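Local atomic coordinates of N-acetylmuramoyl-l-alanine amidase (Bartonella henselae, PDB entry 3NE8), a protein that probably acts as a zinc-dependent hydrolase that cuts the amide bond between N-acetylmuramic acid and L-alanine in peptidoglycan during cell-wall remodelling at cell division. Residues I59-R62 / L63-V67; D84-V88 / H89-G93; L179-D183 / V184-L188. One frame throughout, in Å; residues are numbered along the deposited sequence. Where two conformers were deposited one is given.

Contact 1 of 3, residues I59-R62 / L63-V67; sequences IFLR and LSERV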
ATOM      1  N   ILE A  59      21.653  17.002  20.911  1.00 12.71           N
ATOM      2  CA  ILE A  59      22.649  17.515  19.984  1.00 11.55           C
ATOM      3  C   ILE A  59      21.951  18.042  18.739  1.00 10.57           C
ATOM      4  O   ILE A  59      20.842  17.616  18.399  1.00 10.70           O
ATOM      5  CB  ILE A  59      23.663  16.431  19.551  1.00 13.35           C
ATOM      6  CG1 ILE A  59      22.941  15.205  18.985  1.00 14.31           C
ATOM      7  CG2 ILE A  59      24.574  16.048  20.707  1.00 17.23           C
ATOM      8  CD1 ILE A  59      23.850  14.220  18.269  1.00 20.41           C
ATOM      9  N   PHE A  60      22.621  18.961  18.055  1.00 11.40           N
ATOM     10  CA  PHE A  60      22.149  19.529  16.800  1.00 10.57           C
ATOM     11  C   PHE A  60      22.629  18.664  15.632  1.00 10.27           C
ATOM     12  O   PHE A  60      23.795  18.272  15.589  1.00 13.90           O
ATOM     13  CB  PHE A  60      22.694  20.959  16.657  1.00 12.45           C
ATOM     14  CG  PHE A  60      22.326  21.644  15.357  1.00 12.70           C
ATOM     15  CD1 PHE A  60      21.157  22.390  15.260  1.00 18.02           C
ATOM     16  CD2 PHE A  60      23.143  21.546  14.238  1.00 13.38           C
ATOM     17  CE1 PHE A  60      20.811  23.028  14.074  1.00 18.31           C
ATOM     18  CE2 PHE A  60      22.793  22.176  13.047  1.00 13.04           C
ATOM     19  CZ  PHE A  60      21.637  22.919  12.968  1.00 13.97           C
ATOM     20  N   LEU A  61      21.733  18.373  14.690  1.00 10.22           N
ATOM     21  CA  LEU A  61      22.087  17.662  13.462  1.00  9.96           C
ATOM     22  C   LEU A  61      21.474  18.359  12.269  1.00 10.06           C
ATOM     23  O   LEU A  61      20.285  18.674  12.263  1.00 10.96           O
ATOM     24  CB  LEU A  61      21.555  16.228  13.486  1.00 11.51           C
ATOM     25  CG  LEU A  61      22.152  15.235  14.478  1.00 11.70           C
ATOM     26  CD1 LEU A  61      21.366  13.919  14.421  1.00 12.32           C
ATOM     27  CD2 LEU A  61      23.617  15.003  14.188  1.00 12.74           C
ATOM     28  N   ARG A  62      22.287  18.593  11.248  1.00 10.18           N
ATOM     29  CA  ARG A  62      21.756  19.058   9.976  1.00 10.47           C
ATOM     30  C   ARG A  62      20.812  18.014   9.383  1.00 10.65           C
ATOM     31  O   ARG A  62      20.956  16.810   9.618  1.00 11.14           O
ATOM     32  CB  ARG A  62      22.894  19.363   9.010  1.00 12.05           C
ATOM     33  CG  ARG A  62      23.700  20.589   9.433  1.00 15.18           C
ATOM     34  CD  ARG A  62      24.011  21.472   8.275  1.00 20.21           C
ATOM     35  NE  ARG A  62      24.251  22.861   8.657  1.00 13.98           N
ATOM     36  CZ  ARG A  62      24.317  23.832   7.761  1.00 13.78           C
ATOM     37  NH1 ARG A  62      24.149  23.537   6.477  1.00 17.61           N
ATOM     38  NH2 ARG A  62      24.537  25.083   8.128  1.00 13.96           N
ATOM     39  N   LEU A  63      19.850  18.477   8.597  1.00 10.78           N
ATOM     40  CA  LEU A  63      18.868  17.574   8.007  1.00  9.80           C
ATOM     41  C   LEU A  63      19.533  16.497   7.141  1.00 10.77           C
ATOM     42  O   LEU A  63      19.141  15.320   7.192  1.00 10.69           O
ATOM     43  CB  LEU A  63      17.819  18.364   7.225  1.00  9.91           C
ATOM     44  CG  LEU A  63      17.042  19.390   8.065  1.00  9.69           C
ATOM     45  CD1 LEU A  63      15.938  20.022   7.228  1.00 13.46           C
ATOM     46  CD2 LEU A  63      16.468  18.772   9.334  1.00 10.77           C
ATOM     47  N   SER A  64      20.548  16.876   6.375  1.00 11.47           N
ATOM     48  CA  SER A  64      21.236  15.905   5.537  1.00 11.67           C
ATOM     49  C   SER A  64      21.918  14.813   6.354  1.00 11.89           C
ATOM     50  O   SER A  64      22.067  13.675   5.884  1.00 12.28           O
ATOM     51  CB  SER A  64      22.260  16.601   4.644  1.00 14.18           C
ATOM     52  OG  SER A  64      23.266  17.219   5.433  1.00 16.93           O
ATOM     53  N   GLU A  65      22.367  15.147   7.560  1.00 11.45           N
ATOM     54  CA  GLU A  65      23.002  14.153   8.411  0.56 11.24           C
ATOM     55  C   GLU A  65      21.969  13.150   8.931  1.00 10.94           C
ATOM     56  O   GLU A  65      22.275  11.973   9.096  1.00 10.48           O
ATOM     57  CB  GLU A  65      23.734  14.823   9.572  0.56 13.79           C
ATOM     58  CG  GLU A  65      24.702  13.912  10.290  0.56 14.25           C
ATOM     59  CD  GLU A  65      25.950  13.621   9.472  0.56 20.48           C
ATOM     60  OE1 GLU A  65      26.189  14.327   8.470  0.56 21.28           O
ATOM     61  OE2 GLU A  65      26.696  12.689   9.835  0.56 25.78           O
ATOM     62  N   ARG A  66      20.751  13.615   9.188  1.00 10.14           N
ATOM     63  CA  ARG A  66      19.680  12.720   9.618  1.00  9.08           C
ATOM     64  C   ARG A  66      19.352  11.720   8.504  1.00  9.65           C
ATOM     65  O   ARG A  66      19.217  10.517   8.752  1.00  9.82           O
ATOM     66  CB  ARG A  66      18.461  13.552  10.024  1.00 10.00           C
ATOM     67  CG  ARG A  66      18.763  14.509  11.183  1.00  9.05           C
ATOM     68  CD  ARG A  66      17.691  15.566  11.324  1.00  9.48           C
ATOM     69  NE  ARG A  66      18.075  16.638  12.241  1.00 10.09           N
ATOM     70  CZ  ARG A  66      17.636  16.756  13.492  1.00  8.96           C
ATOM     71  NH1 ARG A  66      16.806  15.853  14.010  1.00  9.77           N
ATOM     72  NH2 ARG A  66      18.051  17.773  14.241  1.00 10.57           N
ATOM     73  N   VAL A  67      19.261  12.216   7.275  1.00  9.29           N
ATOM     74  CA  VAL A  67      19.006  11.349   6.116  1.00  8.88           C
ATOM     75  C   VAL A  67      20.143  10.345   5.939  1.00 10.74           C
ATOM     76  O   VAL A  67      19.906   9.149   5.720  1.00 10.78           O
ATOM     77  CB  VAL A  67      18.809  12.187   4.847  1.00  9.76           C
ATOM     78  CG1 VAL A  67      18.700  11.294   3.611  1.00 13.15           C
ATOM     79  CG2 VAL A  67      17.568  13.056   4.970  1.00 11.78           C
TER
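L61 and R66 meet through the backbone of one and the side chain of the other. The guanidinium of R66 grips the single oxygen L61 O side-on with two nitrogens. R66 NE bonds L61 O at 3.0 Å, and R66 NH2 bonds the same L61 O at 3.1 Å. The oxygen lies near the guanidinium plane, so it sits at the edge of the group. The two donors use it differently. NH2 comes in the carbonyl plane, on a lone pair, while NE stands well above that plane. The grip limits rotation of the guanidinium about its bonds. Above one face of the same group lies L61 CB, 3.7 Å from R66 NE. The chain of R66 runs extended from CG to NE, and that length lets a residue on the first turn reach back past R62. R62 holds the N-cap position of helix 63-72. Its carbonyl starts the helical bonding pattern: R66 N bonds R62 O at 3.2 Å, in the carbonyl plane, and E65 N adds a weak bond to the same oxygen. The R62 side chain takes another course. CG lies anti to the carbonyl carbon (chi1 -69°), the chain bends at chi2, and the guanidinium leads away from the helix start. There it forms a salt bridge with D122 and a hydrogen bond with P125 O. R66 is held further by a salt bridge from NH1 to D10 and by bonds to P11 O and H13 O. Through the backbone oxygen of H13, a zinc ligand, R66 probably helps to position the metal site. L61 also touches E65: its CD2 comes to 4.2 Å from E65 CG, a looser apolar touch between side chains that run at a slant to each other.

Contact 2 of 3, residues D84-V88 / H89-G93; sequences DTIDV and HSLRG. With ZN (zinc ion), chain B.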
ATOM      1  N   ASP A  84       5.590  21.281  15.803  1.00 11.01           N
ATOM      2  CA  ASP A  84       5.939  22.622  15.371  1.00 11.92           C
ATOM      3  C   ASP A  84       4.908  23.684  15.687  1.00 12.66           C
ATOM      4  O   ASP A  84       3.793  23.399  16.119  1.00 12.49           O
ATOM      5  CB  ASP A  84       6.190  22.607  13.864  1.00 13.30           C
ATOM      6  CG  ASP A  84       7.485  21.922  13.518  1.00 15.31           C
ATOM      7  OD1 ASP A  84       8.542  22.463  13.906  1.00 16.37           O
ATOM      8  OD2 ASP A  84       7.461  20.840  12.898  1.00 14.80           O
ATOM      9  N   THR A  85       5.310  24.928  15.480  1.00 14.13           N
ATOM     10  CA  THR A  85       4.374  26.036  15.458  0.53 16.79           C
ATOM     11  C   THR A  85       3.958  26.255  14.010  1.00 21.78           C
ATOM     12  O   THR A  85       4.808  26.261  13.118  1.00 24.63           O
ATOM     13  CB  THR A  85       5.016  27.322  16.001  0.53 21.68           C
ATOM     14  OG1 THR A  85       5.072  27.260  17.430  0.53 22.86           O
ATOM     15  CG2 THR A  85       4.207  28.542  15.588  0.53 23.09           C
ATOM     16  N   ILE A  86       2.660  26.405  13.770  1.00 21.30           N
ATOM     17  CA  ILE A  86       2.180  26.713  12.421  1.00 22.24           C
ATOM     18  C   ILE A  86       1.517  28.079  12.445  1.00 30.72           C
ATOM     19  O   ILE A  86       1.235  28.620  13.517  1.00 26.60           O
ATOM     20  CB  ILE A  86       1.242  25.628  11.825  1.00 23.67           C
ATOM     21  CG1 ILE A  86       0.200  25.168  12.841  1.00 25.96           C
ATOM     22  CG2 ILE A  86       2.051  24.437  11.320  1.00 26.09           C
ATOM     23  CD1 ILE A  86      -0.772  24.144  12.277  1.00 25.89           C
ATOM     24  N   ASP A  87       1.284  28.638  11.263  1.00 33.32           N
ATOM     25  CA  ASP A  87       0.875  30.032  11.146  1.00 36.75           C
ATOM     26  C   ASP A  87      -0.487  30.303  11.784  1.00 36.54           C
ATOM     27  O   ASP A  87      -0.718  31.372  12.352  1.00 40.07           O
ATOM     28  CB  ASP A  87       0.897  30.464   9.677  1.00 38.22           C
ATOM     29  CG  ASP A  87       2.273  30.306   9.047  1.00 39.36           C
ATOM     30  OD1 ASP A  87       3.262  30.142   9.799  1.00 37.04           O
ATOM     31  OD2 ASP A  87       2.366  30.348   7.801  1.00 38.33           O
ATOM     32  N   VAL A  88      -1.381  29.327  11.695  1.00 32.20           N
ATOM     33  CA  VAL A  88      -2.717  29.450  12.264  1.00 30.02           C
ATOM     34  C   VAL A  88      -2.763  28.687  13.582  1.00 26.97           C
ATOM     35  O   VAL A  88      -2.590  27.469  13.605  1.00 24.70           O
ATOM     36  CB  VAL A  88      -3.783  28.903  11.294  1.00 31.93           C
ATOM     37  CG1 VAL A  88      -5.168  29.007  11.906  1.00 31.79           C
ATOM     38  CG2 VAL A  88      -3.718  29.646   9.967  1.00 36.31           C
ATOM     39  N   HIS A  89      -3.009  29.402  14.674  1.00 22.69           N
ATOM     40  CA  HIS A  89      -2.951  28.829  16.020  0.58 21.52           C
ATOM     41  C   HIS A  89      -4.142  27.924  16.346  1.00 23.42           C
ATOM     42  O   HIS A  89      -4.104  27.152  17.303  1.00 24.55           O
ATOM     43  CB  HIS A  89      -2.854  29.940  17.069  0.58 23.85           C
ATOM     44  CG  HIS A  89      -4.140  30.677  17.291  0.58 27.54           C
ATOM     45  ND1 HIS A  89      -4.421  31.884  16.689  0.58 32.42           N
ATOM     46  CD2 HIS A  89      -5.223  30.371  18.045  0.58 27.00           C
ATOM     47  CE1 HIS A  89      -5.622  32.290  17.062  0.58 30.26           C
ATOM     48  NE2 HIS A  89      -6.130  31.390  17.883  0.58 28.37           N
ATOM     49  N   SER A  90      -5.209  28.032  15.557  1.00 22.93           N
ATOM     50  CA  SER A  90      -6.415  27.241  15.800  1.00 26.17           C
ATOM     51  C   SER A  90      -6.284  25.826  15.237  1.00 25.09           C
ATOM     52  O   SER A  90      -7.082  24.940  15.555  1.00 28.41           O
ATOM     53  CB  SER A  90      -7.638  27.932  15.192  1.00 30.40           C
ATOM     54  OG  SER A  90      -7.465  28.121  13.798  1.00 35.72           O
ATOM     55  N   LEU A  91      -5.282  25.632  14.386  1.00 21.04           N
ATOM     56  CA  LEU A  91      -5.007  24.336  13.778  1.00 21.38           C
ATOM     57  C   LEU A  91      -4.369  23.389  14.787  1.00 17.79           C
ATOM     58  O   LEU A  91      -3.422  23.746  15.498  1.00 18.54           O
ATOM     59  CB  LEU A  91      -4.093  24.502  12.563  1.00 29.89           C
ATOM     60  CG  LEU A  91      -4.744  24.865  11.225  1.00 41.95           C
ATOM     61  CD1 LEU A  91      -3.790  25.644  10.341  1.00 43.20           C
ATOM     62  CD2 LEU A  91      -5.197  23.610  10.518  1.00 44.97           C
ATOM     63  N   ARG A  92      -4.890  22.173  14.859  1.00 16.53           N
ATOM     64  CA  ARG A  92      -4.370  21.209  15.812  1.00 15.60           C
ATOM     65  C   ARG A  92      -4.638  19.798  15.331  1.00 14.18           C
ATOM     66  O   ARG A  92      -5.478  19.571  14.447  1.00 16.35           O
ATOM     67  CB  ARG A  92      -5.003  21.416  17.188  1.00 20.44           C
ATOM     68  CG  ARG A  92      -6.509  21.256  17.198  1.00 21.10           C
ATOM     69  CD  ARG A  92      -7.061  21.342  18.610  1.00 26.92           C
ATOM     70  NE  ARG A  92      -6.580  20.241  19.438  1.00 28.20           N
ATOM     71  CZ  ARG A  92      -7.253  19.723  20.460  1.00 34.31           C
ATOM     72  NH1 ARG A  92      -8.446  20.206  20.788  1.00 33.08           N
ATOM     73  NH2 ARG A  92      -6.733  18.720  21.154  1.00 38.72           N
ATOM     74  N   GLY A  93      -3.912  18.848  15.907  1.00 14.33           N
ATOM     75  CA  GLY A  93      -4.118  17.445  15.613  1.00 13.86           C
ATOM     76  C   GLY A  93      -2.936  16.795  14.922  1.00 13.96           C
ATOM     77  O   GLY A  93      -2.140  17.450  14.245  1.00 15.38           O
TER
HETATM   78 ZN    ZN B   1       9.860  20.786  13.865  0.71  8.97          ZN
HETATM   79  O   HOH W   1      -1.492  25.720  15.499  1.00 18.79           O
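L91 folds back onto I86 and V88 across a type I beta turn that runs from V88 to L91. The turn lies in the loop joining strand 77-82 to strand 94-99. The backbone bond that closes it, from L91 N to V88 O, is long at 3.4 Å and weak. The L91 side chain does much of the packing. Its CB points toward 84-88 and meets I86 CD1 at 3.4 Å, tighter than usual van der Waals contact. The same CB also lies against V88 O. One atom further out, L91 CG passes V88 at a looser distance, 4.2 Å from V88 CB. The branch L91 CD1 then ends against two neighbours. It presses on V88 CB at 3.4 Å, again tight, and is 3.9 Å from I86 CD1. I86 reaches this spot because its CG1 stands between the backbone N and the carbonyl carbon (chi1 45°), with CD1 extended beyond it. The two chains cross at about a right angle, so I86 presents its terminal methyl to the base of L91. I107 of helix 106-116 also touches I86, V88 and L91, which joins the turn to that helix. At the start of the loop, D84 is a zinc ligand, together with H13, E28, H82 and E115. The carboxylate of D84 binds unevenly: OD1 is 2.1 Å from the zinc and OD2 is 2.6 Å from it. The turn itself lies mostly at the surface, and a water bridges its two ends. That water donates one hydrogen to V88 O and the other to L91 O, each at 2.8 Å.

Contact 3 of 3, residues L179-D183 / V184-L188; sequences LKAPD and VPSVL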
ATOM      1  N   LEU A 179      13.027  14.576   4.238  1.00  9.72           N
ATOM      2  CA  LEU A 179      12.340  13.457   3.595  1.00 10.89           C
ATOM      3  C   LEU A 179      12.945  13.094   2.233  1.00 12.14           C
ATOM      4  O   LEU A 179      12.318  12.374   1.455  1.00 12.77           O
ATOM      5  CB  LEU A 179      10.841  13.765   3.447  1.00 11.27           C
ATOM      6  CG  LEU A 179      10.073  14.084   4.735  1.00  9.38           C
ATOM      7  CD1 LEU A 179       8.584  14.290   4.446  1.00 11.76           C
ATOM      8  CD2 LEU A 179      10.286  12.986   5.784  1.00 11.41           C
ATOM      9  N   LYS A 180      14.161  13.566   1.960  1.00 11.58           N
ATOM     10  CA  LYS A 180      14.779  13.430   0.640  1.00 12.85           C
ATOM     11  C   LYS A 180      15.493  12.108   0.341  1.00 14.29           C
ATOM     12  O   LYS A 180      16.037  11.960  -0.752  1.00 17.23           O
ATOM     13  CB  LYS A 180      15.772  14.575   0.410  1.00 17.16           C
ATOM     14  CG  LYS A 180      15.137  15.945   0.286  1.00 22.32           C
ATOM     15  CD  LYS A 180      14.752  16.257  -1.146  1.00 28.93           C
ATOM     16  CE  LYS A 180      14.156  17.649  -1.252  1.00 29.60           C
ATOM     17  NZ  LYS A 180      13.846  18.023  -2.657  1.00 30.99           N
ATOM     18  N   ALA A 181      15.511  11.148   1.264  1.00 12.00           N
ATOM     19  CA  ALA A 181      16.186   9.879   0.953  1.00 12.06           C
ATOM     20  C   ALA A 181      15.545   9.255  -0.296  1.00 11.73           C
ATOM     21  O   ALA A 181      14.339   9.013  -0.309  1.00 12.22           O
ATOM     22  CB  ALA A 181      16.091   8.908   2.120  1.00 12.14           C
ATOM     23  N   PRO A 182      16.334   8.979  -1.347  1.00 11.89           N
ATOM     24  CA  PRO A 182      15.713   8.399  -2.548  1.00 12.04           C
ATOM     25  C   PRO A 182      15.359   6.926  -2.364  1.00 11.90           C
ATOM     26  O   PRO A 182      14.560   6.373  -3.131  1.00 13.04           O
ATOM     27  CB  PRO A 182      16.815   8.532  -3.608  1.00 15.10           C
ATOM     28  CG  PRO A 182      18.090   8.550  -2.822  1.00 16.78           C
ATOM     29  CD  PRO A 182      17.746   9.328  -1.568  1.00 13.21           C
ATOM     30  N   ASP A 183      15.953   6.311  -1.342  1.00 11.38           N
ATOM     31  CA  ASP A 183      15.950   4.860  -1.163  1.00 12.09           C
ATOM     32  C   ASP A 183      15.390   4.383   0.178  1.00 12.49           C
ATOM     33  O   ASP A 183      15.441   3.194   0.485  1.00 14.69           O
ATOM     34  CB  ASP A 183      17.374   4.301  -1.351  1.00 13.87           C
ATOM     35  CG  ASP A 183      18.401   4.924  -0.399  1.00 13.83           C
ATOM     36  OD1 ASP A 183      19.442   4.269  -0.161  1.00 20.30           O
ATOM     37  OD2 ASP A 183      18.185   6.046   0.094  1.00 14.14           O
ATOM     38  N   VAL A 184      14.864   5.307   0.977  1.00 10.01           N
ATOM     39  CA  VAL A 184      14.265   4.945   2.259  1.00 10.18           C
ATOM     40  C   VAL A 184      12.899   5.612   2.370  1.00  9.55           C
ATOM     41  O   VAL A 184      12.814   6.835   2.354  1.00  9.70           O
ATOM     42  CB  VAL A 184      15.136   5.400   3.463  1.00  9.81           C
ATOM     43  CG1 VAL A 184      14.489   4.972   4.765  1.00 11.33           C
ATOM     44  CG2 VAL A 184      16.559   4.879   3.349  1.00 11.50           C
ATOM     45  N   PRO A 185      11.826   4.814   2.487  1.00  9.09           N
ATOM     46  CA  PRO A 185      10.499   5.413   2.669  1.00  9.07           C
ATOM     47  C   PRO A 185      10.535   6.326   3.886  1.00  8.64           C
ATOM     48  O   PRO A 185      11.064   5.908   4.926  1.00  8.98           O
ATOM     49  CB  PRO A 185       9.597   4.192   2.909  1.00  8.80           C
ATOM     50  CG  PRO A 185      10.299   3.085   2.170  1.00 10.62           C
ATOM     51  CD  PRO A 185      11.769   3.343   2.404  1.00 10.22           C
ATOM     52  N   SER A 186       9.993   7.538   3.769  1.00  8.66           N
ATOM     53  CA  SER A 186      10.162   8.572   4.785  1.00  8.80           C
ATOM     54  C   SER A 186       8.884   9.357   4.986  1.00  8.56           C
ATOM     55  O   SER A 186       8.239   9.771   4.002  1.00  9.12           O
ATOM     56  CB  SER A 186      11.270   9.554   4.360  1.00  8.96           C
ATOM     57  OG  SER A 186      12.529   8.912   4.222  1.00  9.59           O
ATOM     58  N   VAL A 187       8.531   9.594   6.250  1.00  7.97           N
ATOM     59  CA  VAL A 187       7.435  10.491   6.574  1.00  8.40           C
ATOM     60  C   VAL A 187       7.850  11.416   7.706  1.00  8.15           C
ATOM     61  O   VAL A 187       8.754  11.093   8.495  1.00  8.71           O
ATOM     62  CB  VAL A 187       6.139   9.733   6.984  1.00  8.52           C
ATOM     63  CG1 VAL A 187       5.676   8.793   5.873  1.00 10.16           C
ATOM     64  CG2 VAL A 187       6.323   8.976   8.302  1.00 10.41           C
ATOM     65  N   LEU A 188       7.167  12.548   7.804  1.00  8.68           N
ATOM     66  CA  LEU A 188       7.327  13.471   8.912  1.00  8.55           C
ATOM     67  C   LEU A 188       6.007  13.507   9.666  1.00  9.28           C
ATOM     68  O   LEU A 188       4.954  13.796   9.085  1.00  9.83           O
ATOM     69  CB  LEU A 188       7.721  14.862   8.402  1.00  9.85           C
ATOM     70  CG  LEU A 188       8.027  15.927   9.459  1.00  9.18           C
ATOM     71  CD1 LEU A 188       9.032  16.931   8.915  1.00 12.43           C
ATOM     72  CD2 LEU A 188       6.775  16.623   9.959  1.00 11.37           C
TER
HETATM   73  O   HOH W   2      14.548  10.934   4.002  1.00 11.41           O
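L179 packs its two methyl branches against the start of strand 186-190. CD2 lies closest to the strand backbone, 3.5 Å from V187 C, and also touches S186 CB at 3.8 Å. CD1 meets L188 CB at 4.1 Å, with the two leucine side chains crossing at about a right angle. Nearer the bend, A181 CB rests on V184 CB at 3.9 Å. The chain reverses here, with the two halves 165° apart end to end, and this brings these side chains together. Polar links run along the inside of this bend. A181 N donates to a water at 2.9 Å. The water donates in turn to S186 OG, and S186 OG donates to V184 O at 2.8 Å. The hydroxyl approaches V184 O from above the carbonyl plane. CB of S186 points toward the opposite half, and the torsion that sets OG anti to the carbonyl carbon (chi1 -62°) lets the hydroxyl serve both partners. This water bridge ties the two halves together through one water and one side chain. V184 N is buried and has no partner in the model. The carboxylate of D183, at the outer end of the bend, bonds Q71 on helix 63-72. Two helix 135-161 hydroxyls also hold the bend: T144 OG1 bonds P182 O, and S148 OG bonds S186 N. Strand 186-190 lies inside the mixed sheet, parallel to strand 77-82 on one side and antiparallel to strand 94-99 on the other. P185 and V187 make backbone hydrogen bonds with F78, V187 also with S80, and L188 with Y97, while F147 and F151 of helix 135-161 pack on P185 and V187.

How the contacts relate
Contact 3 is the buried one, contact 1 is partly buried and contact 2 lies mostly at the surface. Contacts 1 and 3 touch directly, V67 CG1 to A181 CB at 3.8 Å: contact 1 starts helix 63-72 and contact 3 packs beside it. Contact 2 touches neither, though its nearest atoms come within about 5 Å of contact 3; its centre is about 24 Å from each of the other two centres. The chemistry follows place. Contact 1 is led by arginine bonds to carbonyls, contact 2 by tight apolar packing in a turn, and contact 3 by leucine packing and a water bridge. All three come near the zinc, but only contact 2 contributes a ligand.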